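Side-chain contacts in pseudoperoxidase (Leishmania major, PDB 5VIA), which binds heme b, with a protein residue on each side of the iron, and belongs to the peroxidase family although it is named a pseudoperoxidase: residues A[25-30]-A[97-102]; A[101-106]-A[264-269]; A[149-154]-A[274-279]; A[177-180]-A[185-188]. All blocks are in the same frame, centred on the assembly; numbering follows the deposited sequence.

Contact 1 of 4, residues A[25-30]-A[97-102]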
loop_
_atom_site.group_PDB
_atom_site.type_symbol
_atom_site.label_atom_id
_atom_site.label_comp_id
_atom_site.label_asym_id
_atom_site.label_seq_id
_atom_site.Cartn_x
_atom_site.Cartn_y
_atom_site.Cartn_z
ATOM N N LYS A 25 18.390 -0.105 6.112
ATOM C CA LYS A 25 19.086 0.118 7.377
ATOM C C LYS A 25 18.227 0.947 8.332
ATOM O O LYS A 25 18.211 0.693 9.540
ATOM C CB LYS A 25 20.447 0.782 7.136
ATOM C CG LYS A 25 21.357 -0.013 6.191
ATOM C CD LYS A 25 22.820 0.399 6.317
ATOM C CE LYS A 25 23.753 -0.519 5.504
ATOM N NZ LYS A 25 23.856 -0.135 4.054
ATOM N N GLN A 26 17.505 1.922 7.785
ATOM C CA GLN A 26 16.568 2.719 8.574
ATOM C C GLN A 26 15.469 1.822 9.151
ATOM O O GLN A 26 15.111 1.929 10.331
ATOM C CB GLN A 26 15.966 3.845 7.724
ATOM C CG GLN A 26 16.948 4.978 7.406
ATOM C CD GLN A 26 17.541 5.604 8.659
ATOM O OE1 GLN A 26 16.847 5.797 9.662
ATOM N NE2 GLN A 26 18.834 5.906 8.615
ATOM N N PHE A 27 14.966 0.914 8.317
ATOM C CA PHE A 27 13.943 -0.038 8.725
ATOM C C PHE A 27 14.449 -0.980 9.808
ATOM O O PHE A 27 13.659 -1.511 10.586
ATOM C CB PHE A 27 13.451 -0.845 7.520
ATOM C CG PHE A 27 12.810 -0.006 6.457
ATOM C CD1 PHE A 27 12.229 1.219 6.780
ATOM C CD2 PHE A 27 12.797 -0.427 5.136
ATOM C CE1 PHE A 27 11.644 2.013 5.793
ATOM C CE2 PHE A 27 12.213 0.354 4.149
ATOM C CZ PHE A 27 11.630 1.574 4.477
ATOM N N GLU A 28 15.757 -1.194 9.858
ATOM C CA GLU A 28 16.322 -2.066 10.878
ATOM C C GLU A 28 16.146 -1.507 12.295
ATOM O O GLU A 28 16.052 -2.270 13.258
ATOM C CB GLU A 28 17.790 -2.389 10.558
ATOM C CG GLU A 28 17.924 -3.426 9.439
ATOM C CD GLU A 28 19.293 -3.458 8.787
ATOM O OE1 GLU A 28 20.239 -2.834 9.307
ATOM O OE2 GLU A 28 19.420 -4.122 7.739
ATOM N N PHE A 29 16.081 -0.183 12.418
ATOM C CA PHE A 29 15.847 0.455 13.717
ATOM C C PHE A 29 14.383 0.835 13.918
ATOM O O PHE A 29 13.903 0.883 15.052
ATOM C CB PHE A 29 16.736 1.687 13.892
ATOM C CG PHE A 29 18.101 1.374 14.427
ATOM C CD1 PHE A 29 18.256 0.894 15.724
ATOM C CD2 PHE A 29 19.232 1.559 13.640
ATOM C CE1 PHE A 29 19.514 0.597 16.229
ATOM C CE2 PHE A 29 20.491 1.268 14.134
ATOM C CZ PHE A 29 20.635 0.788 15.438
ATOM N N ARG A 30 13.686 1.105 12.815
ATOM C CA ARG A 30 12.258 1.402 12.839
ATOM C C ARG A 30 11.522 0.409 11.931
ATOM O O ARG A 30 11.103 0.770 10.828
ATOM C CB ARG A 30 11.993 2.835 12.344
ATOM C CG ARG A 30 12.509 3.946 13.268
ATOM C CD ARG A 30 11.631 4.092 14.509
ATOM N NE ARG A 30 10.213 4.192 14.150
ATOM C CZ ARG A 30 9.487 5.308 14.204
ATOM N NH1 ARG A 30 10.029 6.448 14.613
ATOM N NH2 ARG A 30 8.208 5.283 13.845
ATOM N N ILE A 97 9.235 -3.660 0.876
ATOM C CA ILE A 97 8.896 -5.018 0.469
ATOM C C ILE A 97 10.046 -5.975 0.786
ATOM O O ILE A 97 9.837 -7.061 1.353
ATOM C CB ILE A 97 8.580 -5.088 -1.042
ATOM C CG1 ILE A 97 7.376 -4.206 -1.381
ATOM C CG2 ILE A 97 8.299 -6.521 -1.469
ATOM C CD1 ILE A 97 7.192 -3.991 -2.876
ATOM N N LYS A 98 11.257 -5.587 0.393
ATOM C CA LYS A 98 12.457 -6.369 0.681
ATOM C C LYS A 98 12.602 -6.635 2.172
ATOM O O LYS A 98 12.881 -7.769 2.596
ATOM C CB LYS A 98 13.700 -5.615 0.187
ATOM C CG LYS A 98 15.022 -6.348 0.374
ATOM C CD LYS A 98 16.182 -5.503 -0.154
ATOM C CE LYS A 98 17.485 -6.295 -0.258
ATOM N NZ LYS A 98 18.063 -6.686 1.041
ATOM N N TYR A 99 12.432 -5.583 2.967
ATOM C CA TYR A 99 12.612 -5.713 4.411
ATOM C C TYR A 99 11.586 -6.691 4.973
ATOM O O TYR A 99 11.886 -7.465 5.872
ATOM C CB TYR A 99 12.523 -4.349 5.117
ATOM C CG TYR A 99 12.591 -4.464 6.632
ATOM C CD1 TYR A 99 13.807 -4.614 7.286
ATOM C CD2 TYR A 99 11.429 -4.447 7.400
ATOM C CE1 TYR A 99 13.870 -4.732 8.662
ATOM C CE2 TYR A 99 11.477 -4.570 8.778
ATOM C CZ TYR A 99 12.695 -4.709 9.402
ATOM O OH TYR A 99 12.736 -4.835 10.771
ATOM N N LEU A 100 10.382 -6.672 4.409
ATOM C CA LEU A 100 9.312 -7.533 4.893
ATOM C C LEU A 100 9.224 -8.875 4.152
ATOM O O LEU A 100 8.154 -9.495 4.100
ATOM C CB LEU A 100 7.978 -6.789 4.847
ATOM C CG LEU A 100 7.941 -5.546 5.739
ATOM C CD1 LEU A 100 6.664 -4.772 5.512
ATOM C CD2 LEU A 100 8.095 -5.935 7.218
ATOM N N ASN A 101 10.352 -9.323 3.608
ATOM C CA ASN A 101 10.451 -10.645 2.980
ATOM C C ASN A 101 9.464 -10.827 1.829
ATOM O O ASN A 101 9.012 -11.938 1.565
ATOM C CB ASN A 101 10.264 -11.757 4.023
ATOM C CG ASN A 101 11.036 -13.022 3.678
ATOM O OD1 ASN A 101 11.917 -13.006 2.807
ATOM N ND2 ASN A 101 10.721 -14.129 4.369
ATOM N N GLY A 102 9.136 -9.733 1.147
ATOM C CA GLY A 102 8.182 -9.784 0.053
ATOM C C GLY A 102 8.850 -9.986 -1.294
ATOM O O GLY A 102 10.080 -9.989 -1.397
#
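Y99 is the residue of 97-102 that meets F27 and E28 of 25-30. It is reached by way of I97 and K98, which turn to other neighbours. I97 packs on I38 of helix 33-49. K98 runs against V20 and C24, about two turns and one turn back from F27 and E28 on helix 16-29. Y99 then points straight at that helix. Its CG is anti to the backbone N (chi1 175°), and this carries the ring out beside F27. One ring face receives the CB of F27. That carbon lies 3.9 Å from the Y99 ring centroid, 15° off the ring normal, in a CH-pi contact. The F27 ring turns its edge toward the same Y99 ring in an offset edge-to-face pair, with centroids 6.0 Å apart and planes at 60°. E28 adds a looser touch, its CG 4.3 Å from Y99 CE1. After Y99 the helix stops. L100 leaves helical geometry and N101 takes positive phi. G102 N bonds to I97 O at 2.8 Å, and N101 N bonds to K98 O at 3.1 Å. The contact therefore sits right at the end of helix 85-99. Helix 33-49 lies close by, with S37 touching F27 and A34 touching Y99. The chain turn is a Schellman motif, and the surroundings are the packed helices of a heme peroxidase fold.

Contact 2 of 4, residues A[101-106]-A[264-269]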
loop_
_atom_site.group_PDB
_atom_site.type_symbol
_atom_site.label_atom_id
_atom_site.label_comp_id
_atom_site.label_asym_id
_atom_site.label_seq_id
_atom_site.Cartn_x
_atom_site.Cartn_y
_atom_site.Cartn_z
ATOM N N ASN A 101 10.352 -9.323 3.608
ATOM C CA ASN A 101 10.451 -10.645 2.980
ATOM C C ASN A 101 9.464 -10.827 1.829
ATOM O O ASN A 101 9.012 -11.938 1.565
ATOM C CB ASN A 101 10.264 -11.757 4.023
ATOM C CG ASN A 101 11.036 -13.022 3.678
ATOM O OD1 ASN A 101 11.917 -13.006 2.807
ATOM N ND2 ASN A 101 10.721 -14.129 4.369
ATOM N N GLY A 102 9.136 -9.733 1.147
ATOM C CA GLY A 102 8.182 -9.784 0.053
ATOM C C GLY A 102 8.850 -9.986 -1.294
ATOM O O GLY A 102 10.080 -9.989 -1.397
ATOM N N PRO A 103 8.041 -10.201 -2.338
ATOM C CA PRO A 103 8.624 -10.359 -3.672
ATOM C C PRO A 103 8.908 -8.989 -4.271
ATOM O O PRO A 103 7.971 -8.233 -4.543
ATOM C CB PRO A 103 7.514 -11.077 -4.457
ATOM C CG PRO A 103 6.241 -10.676 -3.772
ATOM C CD PRO A 103 6.596 -10.501 -2.309
ATOM N N TYR A 104 10.184 -8.673 -4.484
ATOM C CA TYR A 104 10.558 -7.341 -4.960
ATOM C C TYR A 104 11.601 -7.382 -6.076
ATOM O O TYR A 104 11.937 -6.344 -6.647
ATOM C CB TYR A 104 11.114 -6.514 -3.799
ATOM C CG TYR A 104 12.496 -6.960 -3.399
ATOM C CD1 TYR A 104 12.673 -8.017 -2.524
ATOM C CD2 TYR A 104 13.628 -6.337 -3.916
ATOM C CE1 TYR A 104 13.924 -8.436 -2.170
ATOM C CE2 TYR A 104 14.884 -6.760 -3.569
ATOM C CZ TYR A 104 15.020 -7.802 -2.690
ATOM O OH TYR A 104 16.265 -8.221 -2.335
ATOM N N GLU A 105 12.132 -8.566 -6.362
ATOM C CA GLU A 105 13.272 -8.702 -7.270
ATOM C C GLU A 105 13.006 -8.207 -8.695
ATOM O O GLU A 105 13.835 -7.510 -9.281
ATOM C CB GLU A 105 13.766 -10.154 -7.290
ATOM C CG GLU A 105 14.481 -10.614 -6.007
ATOM C CD GLU A 105 13.543 -11.184 -4.936
ATOM O OE1 GLU A 105 12.318 -10.916 -4.978
ATOM O OE2 GLU A 105 14.051 -11.909 -4.042
ATOM N N ALA A 106 11.853 -8.578 -9.247
ATOM C CA ALA A 106 11.431 -8.095 -10.561
ATOM C C ALA A 106 11.083 -6.610 -10.530
ATOM O O ALA A 106 11.366 -5.880 -11.482
ATOM C CB ALA A 106 10.248 -8.898 -11.066
ATOM N N GLU A 264 3.279 -18.691 -6.228
ATOM C CA GLU A 264 4.118 -18.326 -7.365
ATOM C C GLU A 264 3.373 -17.395 -8.329
ATOM O O GLU A 264 3.924 -16.379 -8.785
ATOM C CB GLU A 264 4.608 -19.579 -8.096
ATOM C CG GLU A 264 5.440 -19.277 -9.336
ATOM C CD GLU A 264 5.855 -20.533 -10.085
ATOM O OE1 GLU A 264 5.558 -21.653 -9.609
ATOM O OE2 GLU A 264 6.480 -20.398 -11.159
ATOM N N LEU A 265 2.126 -17.740 -8.638
ATOM C CA LEU A 265 1.317 -16.904 -9.523
ATOM C C LEU A 265 1.094 -15.551 -8.871
ATOM O O LEU A 265 1.223 -14.516 -9.526
ATOM C CB LEU A 265 -0.027 -17.560 -9.823
ATOM C CG LEU A 265 -1.000 -16.669 -10.604
ATOM C CD1 LEU A 265 -0.441 -16.303 -11.976
ATOM C CD2 LEU A 265 -2.340 -17.356 -10.745
ATOM N N TRP A 266 0.777 -15.557 -7.575
ATOM C CA TRP A 266 0.565 -14.300 -6.872
ATOM C C TRP A 266 1.792 -13.390 -6.945
ATOM O O TRP A 266 1.654 -12.192 -7.208
ATOM C CB TRP A 266 0.145 -14.497 -5.408
ATOM C CG TRP A 266 0.275 -13.195 -4.661
ATOM C CD1 TRP A 266 -0.579 -12.130 -4.709
ATOM C CD2 TRP A 266 1.363 -12.800 -3.810
ATOM N NE1 TRP A 266 -0.100 -11.106 -3.918
ATOM C CE2 TRP A 266 1.090 -11.493 -3.359
ATOM C CE3 TRP A 266 2.532 -13.435 -3.379
ATOM C CZ2 TRP A 266 1.950 -10.806 -2.507
ATOM C CZ3 TRP A 266 3.380 -12.758 -2.524
ATOM C CH2 TRP A 266 3.086 -11.457 -2.096
ATOM N N ARG A 267 2.985 -13.942 -6.714
ATOM C CA ARG A 267 4.202 -13.119 -6.750
ATOM C C ARG A 267 4.400 -12.424 -8.101
ATOM O O ARG A 267 4.825 -11.261 -8.173
ATOM C CB ARG A 267 5.440 -13.948 -6.413
ATOM C CG ARG A 267 5.565 -14.298 -4.930
ATOM C CD ARG A 267 6.962 -14.807 -4.590
ATOM N NE ARG A 267 7.288 -16.053 -5.270
ATOM C CZ ARG A 267 7.276 -17.248 -4.683
ATOM N NH1 ARG A 267 6.954 -17.352 -3.399
ATOM N NH2 ARG A 267 7.589 -18.338 -5.372
ATOM N N GLU A 268 4.089 -13.139 -9.174
ATOM C CA GLU A 268 4.228 -12.577 -10.515
ATOM C C GLU A 268 3.294 -11.389 -10.703
ATOM O O GLU A 268 3.714 -10.311 -11.140
ATOM C CB GLU A 268 3.914 -13.646 -11.562
ATOM C CG GLU A 268 3.918 -13.118 -12.977
ATOM C CD GLU A 268 3.387 -14.130 -13.968
ATOM O OE1 GLU A 268 4.197 -14.655 -14.765
ATOM O OE2 GLU A 268 2.161 -14.394 -13.949
ATOM N N GLN A 269 2.024 -11.592 -10.362
ATOM C CA GLN A 269 1.002 -10.557 -10.519
ATOM C C GLN A 269 1.249 -9.364 -9.584
ATOM O O GLN A 269 1.002 -8.209 -9.948
ATOM C CB GLN A 269 -0.379 -11.174 -10.280
ATOM C CG GLN A 269 -0.723 -12.258 -11.306
ATOM C CD GLN A 269 -0.835 -11.680 -12.706
ATOM O OE1 GLN A 269 -1.405 -10.602 -12.889
ATOM N NE2 GLN A 269 -0.291 -12.388 -13.704
#
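P103 lays its CG and CD against the six-membered end of the W266 indole. P103 CD is 3.6 Å from W266 CH2, and CG of the same proline is 3.7 Å from that carbon. The two side chains cross at about a right angle. A chi1 of 166° swings the indole away from the W266 backbone N, which brings its far end to the proline although the side chain starts out at an angle to it. P103 also meets R267, mainly through CB, which is 3.8 Å from R267 CD, so the aliphatic part of the arginine does the packing. The R267 chain bends at chi3, about the CG-CD bond that packs on the proline, and its NH1 makes a weak, long ion pair with E263. The proline is thus held by apolar carbons of two successive residues. W266 NE1 gives its hydrogen bond to A154 O of helix 149-155. After P103 the chain starts helix 105-109, with Y104 at the N-cap. Y104 N gives a hydrogen bond to E105 OE1, 3.1 Å long and 153° at the hydrogen. Q271 OE1 takes a further bond from A106 N. The turn between helices 85-99 and 105-109 therefore rests on helix 263-279. Behind W266 lie A154 of helix 149-155, Y259 of helix 250-261 and Y188 of helix 186-194.

Contact 3 of 4, residues A[149-154]-A[274-279]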
loop_
_atom_site.group_PDB
_atom_site.type_symbol
_atom_site.label_atom_id
_atom_site.label_comp_id
_atom_site.label_asym_id
_atom_site.label_seq_id
_atom_site.Cartn_x
_atom_site.Cartn_y
_atom_site.Cartn_z
ATOM N N GLU A 149 -7.742 -7.073 -13.394
ATOM C CA GLU A 149 -8.324 -7.476 -12.113
ATOM C C GLU A 149 -7.355 -8.347 -11.303
ATOM O O GLU A 149 -7.286 -8.238 -10.076
ATOM C CB GLU A 149 -9.704 -8.143 -12.265
ATOM C CG GLU A 149 -10.334 -8.392 -10.877
ATOM C CD GLU A 149 -11.803 -8.749 -10.901
ATOM O OE1 GLU A 149 -12.192 -9.655 -11.667
ATOM O OE2 GLU A 149 -12.574 -8.127 -10.131
ATOM N N ALA A 150 -6.582 -9.181 -11.990
ATOM C CA ALA A 150 -5.560 -9.996 -11.328
ATOM C C ALA A 150 -4.541 -9.127 -10.583
ATOM O O ALA A 150 -4.164 -9.430 -9.445
ATOM C CB ALA A 150 -4.860 -10.885 -12.344
ATOM N N GLU A 151 -4.105 -8.043 -11.223
ATOM C CA GLU A 151 -3.142 -7.130 -10.615
ATOM C C GLU A 151 -3.757 -6.383 -9.431
ATOM O O GLU A 151 -3.099 -6.204 -8.396
ATOM C CB GLU A 151 -2.588 -6.151 -11.663
ATOM C CG GLU A 151 -1.552 -6.786 -12.612
ATOM C CD GLU A 151 -1.314 -5.977 -13.885
ATOM O OE1 GLU A 151 -2.182 -5.153 -14.258
ATOM O OE2 GLU A 151 -0.260 -6.185 -14.534
ATOM N N CYS A 152 -5.013 -5.952 -9.567
ATOM C CA CYS A 152 -5.679 -5.255 -8.457
ATOM C C CYS A 152 -5.702 -6.129 -7.214
ATOM O O CYS A 152 -5.329 -5.693 -6.116
ATOM C CB CYS A 152 -7.127 -4.918 -8.827
ATOM S SG CYS A 152 -7.318 -3.644 -10.088
ATOM N N VAL A 153 -6.146 -7.370 -7.401
ATOM C CA VAL A 153 -6.284 -8.319 -6.294
ATOM C C VAL A 153 -4.921 -8.656 -5.705
ATOM O O VAL A 153 -4.767 -8.773 -4.480
ATOM C CB VAL A 153 -7.006 -9.590 -6.766
ATOM C CG1 VAL A 153 -6.978 -10.684 -5.696
ATOM C CG2 VAL A 153 -8.438 -9.254 -7.178
ATOM N N ALA A 154 -3.923 -8.777 -6.575
ATOM C CA ALA A 154 -2.563 -9.084 -6.144
ATOM C C ALA A 154 -1.991 -7.999 -5.240
ATOM O O ALA A 154 -1.192 -8.272 -4.326
ATOM C CB ALA A 154 -1.661 -9.297 -7.364
ATOM N N PHE A 274 2.605 -3.813 -8.778
ATOM C CA PHE A 274 3.284 -2.802 -7.968
ATOM C C PHE A 274 4.094 -1.885 -8.866
ATOM O O PHE A 274 4.107 -0.668 -8.688
ATOM C CB PHE A 274 4.164 -3.449 -6.890
ATOM C CG PHE A 274 4.462 -2.533 -5.737
ATOM C CD1 PHE A 274 5.505 -1.624 -5.813
ATOM C CD2 PHE A 274 3.694 -2.571 -4.581
ATOM C CE1 PHE A 274 5.790 -0.765 -4.748
ATOM C CE2 PHE A 274 3.977 -1.704 -3.505
ATOM C CZ PHE A 274 5.020 -0.804 -3.605
ATOM N N THR A 275 4.758 -2.466 -9.858
ATOM C CA THR A 275 5.471 -1.662 -10.838
ATOM C C THR A 275 4.552 -0.686 -11.596
ATOM O O THR A 275 4.886 0.497 -11.730
ATOM C CB THR A 275 6.267 -2.566 -11.811
ATOM O OG1 THR A 275 7.413 -3.081 -11.122
ATOM C CG2 THR A 275 6.733 -1.779 -13.040
ATOM N N LYS A 276 3.411 -1.154 -12.101
ATOM C CA LYS A 276 2.461 -0.253 -12.767
ATOM C C LYS A 276 2.032 0.871 -11.825
ATOM O O LYS A 276 1.934 2.033 -12.222
ATOM C CB LYS A 276 1.208 -1.004 -13.221
ATOM C CG LYS A 276 1.337 -1.867 -14.481
ATOM C CD LYS A 276 -0.074 -2.323 -14.909
ATOM C CE LYS A 276 -0.126 -3.113 -16.223
ATOM N NZ LYS A 276 -1.519 -3.650 -16.488
ATOM N N MET A 277 1.763 0.519 -10.575
ATOM C CA MET A 277 1.344 1.527 -9.610
ATOM C C MET A 277 2.387 2.619 -9.427
ATOM O O MET A 277 2.057 3.799 -9.454
ATOM C CB MET A 277 1.029 0.885 -8.253
ATOM C CG MET A 277 0.522 1.901 -7.243
ATOM S SD MET A 277 0.173 1.170 -5.635
ATOM C CE MET A 277 1.831 0.718 -5.121
ATOM N N ILE A 278 3.650 2.238 -9.240
ATOM C CA ILE A 278 4.669 3.238 -8.944
ATOM C C ILE A 278 5.131 3.987 -10.192
ATOM O O ILE A 278 5.856 4.970 -10.080
ATOM C CB ILE A 278 5.881 2.654 -8.190
ATOM C CG1 ILE A 278 6.551 1.539 -9.002
ATOM C CG2 ILE A 278 5.441 2.145 -6.807
ATOM C CD1 ILE A 278 7.847 1.037 -8.393
ATOM N N GLU A 279 4.712 3.520 -11.371
ATOM C CA GLU A 279 5.005 4.235 -12.619
ATOM C C GLU A 279 3.793 5.003 -13.119
ATOM O O GLU A 279 3.915 5.848 -14.014
ATOM C CB GLU A 279 5.487 3.268 -13.715
ATOM C CG GLU A 279 6.798 2.549 -13.385
ATOM C CD GLU A 279 7.348 1.735 -14.552
ATOM O OE1 GLU A 279 6.637 1.559 -15.574
ATOM O OE2 GLU A 279 8.499 1.269 -14.442
#
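The carboxylate of E151 meets the ammonium end of K276 at an oxygen. E151 OE1 accepts from K276 NZ at 2.8 Å through its syn lone pair, the one on the side of OE2. NZ is 3.4 Å from E151 OE2, so the bridge leans to OE1. From NZ the lysine chain rises to one side of the carboxylate plane. K276 CE is 3.5 Å from E151 OE1, and CD of the same lysine follows on that side. The other flat group, the F274 ring, carries the methyl CE of M277 over one face, 3.6 Å above the ring plane and toward its rim. The lysine chain runs nearly perpendicular to the glutamate. Both are extended beyond CG, which lets them reach each other across the gap between the helices, where the CA atoms of E151 and K276 are 9.1 Å apart. This is a salt bridge between helices 149-155 and 263-279 of the helical peroxidase fold. M277, one residue past the lysine, touches the heme. Each end of the bridge has further partners. E151 OE2 bonds to S272 OG, and OE1 also accepts from T148 N. K276 NZ gives a bond to G146 O, in the loop just before helix 149-155. These bonds probably fix the rotation of the buried carboxylate. K276 has a second deposited conformer, so the lysine end of the bridge may not be constant.

Contact 4 of 4, residues A[177-180]-A[185-188]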
loop_
_atom_site.group_PDB
_atom_site.type_symbol
_atom_site.label_atom_id
_atom_site.label_comp_id
_atom_site.label_asym_id
_atom_site.label_seq_id
_atom_site.Cartn_x
_atom_site.Cartn_y
_atom_site.Cartn_z
ATOM N N THR A 177 -4.485 -9.214 9.271
ATOM C CA THR A 177 -4.413 -10.680 9.245
ATOM C C THR A 177 -3.795 -11.308 10.489
ATOM O O THR A 177 -3.636 -12.529 10.551
ATOM C CB THR A 177 -3.618 -11.188 8.019
ATOM O OG1 THR A 177 -2.220 -10.919 8.207
ATOM C CG2 THR A 177 -4.100 -10.519 6.752
ATOM N N GLY A 178 -3.441 -10.492 11.476
ATOM C CA GLY A 178 -2.901 -11.038 12.710
ATOM C C GLY A 178 -1.384 -11.064 12.729
ATOM O O GLY A 178 -0.771 -11.426 13.746
ATOM N N ARG A 179 -0.777 -10.682 11.606
ATOM C CA ARG A 179 0.678 -10.627 11.496
ATOM C C ARG A 179 1.112 -9.347 10.803
ATOM O O ARG A 179 0.308 -8.676 10.136
ATOM C CB ARG A 179 1.233 -11.848 10.752
ATOM C CG ARG A 179 0.978 -13.157 11.461
ATOM C CD ARG A 179 1.832 -14.276 10.898
ATOM N NE ARG A 179 1.487 -15.560 11.508
ATOM C CZ ARG A 179 1.705 -16.744 10.939
ATOM N NH1 ARG A 179 2.273 -16.813 9.739
ATOM N NH2 ARG A 179 1.350 -17.858 11.564
ATOM N N ARG A 180 2.388 -9.010 10.957
ATOM C CA ARG A 180 2.872 -7.694 10.552
ATOM C C ARG A 180 4.103 -7.692 9.650
ATOM O O ARG A 180 4.349 -6.714 8.960
ATOM C CB ARG A 180 3.206 -6.878 11.806
ATOM C CG ARG A 180 2.020 -6.615 12.693
ATOM C CD ARG A 180 2.391 -5.723 13.842
ATOM N NE ARG A 180 3.204 -6.422 14.819
ATOM C CZ ARG A 180 3.751 -5.825 15.871
ATOM N NH1 ARG A 180 3.570 -4.519 16.050
ATOM N NH2 ARG A 180 4.481 -6.520 16.729
ATOM N N ASN A 185 1.148 -14.247 0.482
ATOM C CA ASN A 185 -0.247 -14.483 0.107
ATOM C C ASN A 185 -1.130 -14.936 1.270
ATOM O O ASN A 185 -2.224 -15.456 1.059
ATOM C CB ASN A 185 -0.318 -15.516 -1.019
ATOM C CG ASN A 185 0.218 -16.865 -0.604
ATOM O OD1 ASN A 185 1.056 -16.958 0.291
ATOM N ND2 ASN A 185 -0.267 -17.928 -1.246
ATOM N N ARG A 186 -0.660 -14.744 2.499
ATOM C CA ARG A 186 -1.441 -15.173 3.655
ATOM C C ARG A 186 -2.746 -14.379 3.754
ATOM O O ARG A 186 -3.749 -14.882 4.241
ATOM C CB ARG A 186 -0.619 -15.032 4.944
ATOM C CG ARG A 186 -1.183 -15.849 6.100
ATOM C CD ARG A 186 -0.226 -15.926 7.299
ATOM N NE ARG A 186 -0.976 -16.291 8.503
ATOM C CZ ARG A 186 -1.657 -15.414 9.235
ATOM N NH1 ARG A 186 -1.666 -14.132 8.896
ATOM N NH2 ARG A 186 -2.332 -15.819 10.295
ATOM N N TYR A 187 -2.714 -13.138 3.279
ATOM C CA TYR A 187 -3.892 -12.277 3.208
ATOM C C TYR A 187 -5.109 -13.010 2.624
ATOM O O TYR A 187 -6.196 -13.017 3.216
ATOM C CB TYR A 187 -3.551 -11.034 2.369
ATOM C CG TYR A 187 -4.731 -10.177 1.970
ATOM C CD1 TYR A 187 -5.302 -9.269 2.861
ATOM C CD2 TYR A 187 -5.264 -10.258 0.691
ATOM C CE1 TYR A 187 -6.393 -8.471 2.484
ATOM C CE2 TYR A 187 -6.348 -9.469 0.306
ATOM C CZ TYR A 187 -6.905 -8.581 1.204
ATOM O OH TYR A 187 -7.981 -7.811 0.811
ATOM N N TYR A 188 -4.915 -13.643 1.468
ATOM C CA TYR A 188 -5.996 -14.364 0.801
ATOM C C TYR A 188 -6.482 -15.551 1.615
ATOM O O TYR A 188 -7.688 -15.819 1.690
ATOM C CB TYR A 188 -5.523 -14.831 -0.580
ATOM C CG TYR A 188 -4.871 -13.705 -1.330
ATOM C CD1 TYR A 188 -5.633 -12.662 -1.830
ATOM C CD2 TYR A 188 -3.493 -13.662 -1.502
ATOM C CE1 TYR A 188 -5.045 -11.610 -2.493
ATOM C CE2 TYR A 188 -2.893 -12.615 -2.175
ATOM C CZ TYR A 188 -3.676 -11.590 -2.662
ATOM O OH TYR A 188 -3.097 -10.535 -3.315
HETATM O O HOH W 1 -0.614 -12.547 7.345
#
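R186 sends its side chain out toward T177 and R179 from the first turn of helix 186-194. CB and CG start the run. The chain stays extended to NE, and this carries the guanidinium out to both partners. CD comes first into contact, 3.6 Å from R179 NH1. NE follows, 3.5 Å from that same R179 NH1. At CZ the guanidinium opens out and lies flat on the guanidinium of R179. The centres are 4.0 Å apart and the planes 15° from parallel, a stack of two like charges. NH1 lies over CG and CD of R179 and gives a hydrogen bond to T177 O, 3.0 Å long and 164° at the hydrogen. The oxygen lies close to the guanidinium plane, but the donor sits well above the plane of the carbonyl. NH2 also lies near T177 O. A water modelled between R186 NH1 and T177 OG1 is too close to both to be trusted in detail. T177 CG2 packs over the backbone of Y187, 4.0 Å from its CA, and at the edge of its ring. The Y187 OH bonds to E243, and the Y187 side chain lies about 4 Å from that of H159, an axial ligand of the heme iron. The flat packing of two positive groups is probably tolerated because the T177 carbonyl eases the charge on R186 and solvent screens the exposed R179.

From the N terminus, contact 1 comes first. It joins the end of helix 16-29 to the end of helix 85-99 and closes a loop of helices. Contact 2 begins where contact 1 ends, sharing N101 and G102, and closes a much longer loop onto helix 263-279. Contact 3 opens inside that loop, on helix 149-155, and ends farther along helix 263-279. Contacts 2 and 3 therefore cross. Contact 4 is a short local closure nested inside both, where the chain enters helix 186-194. Q269 packs on A150 and E151 and so joins contact 2 to contact 3, and the Y188 hydroxyl on V153 O ties contact 4 to contact 3.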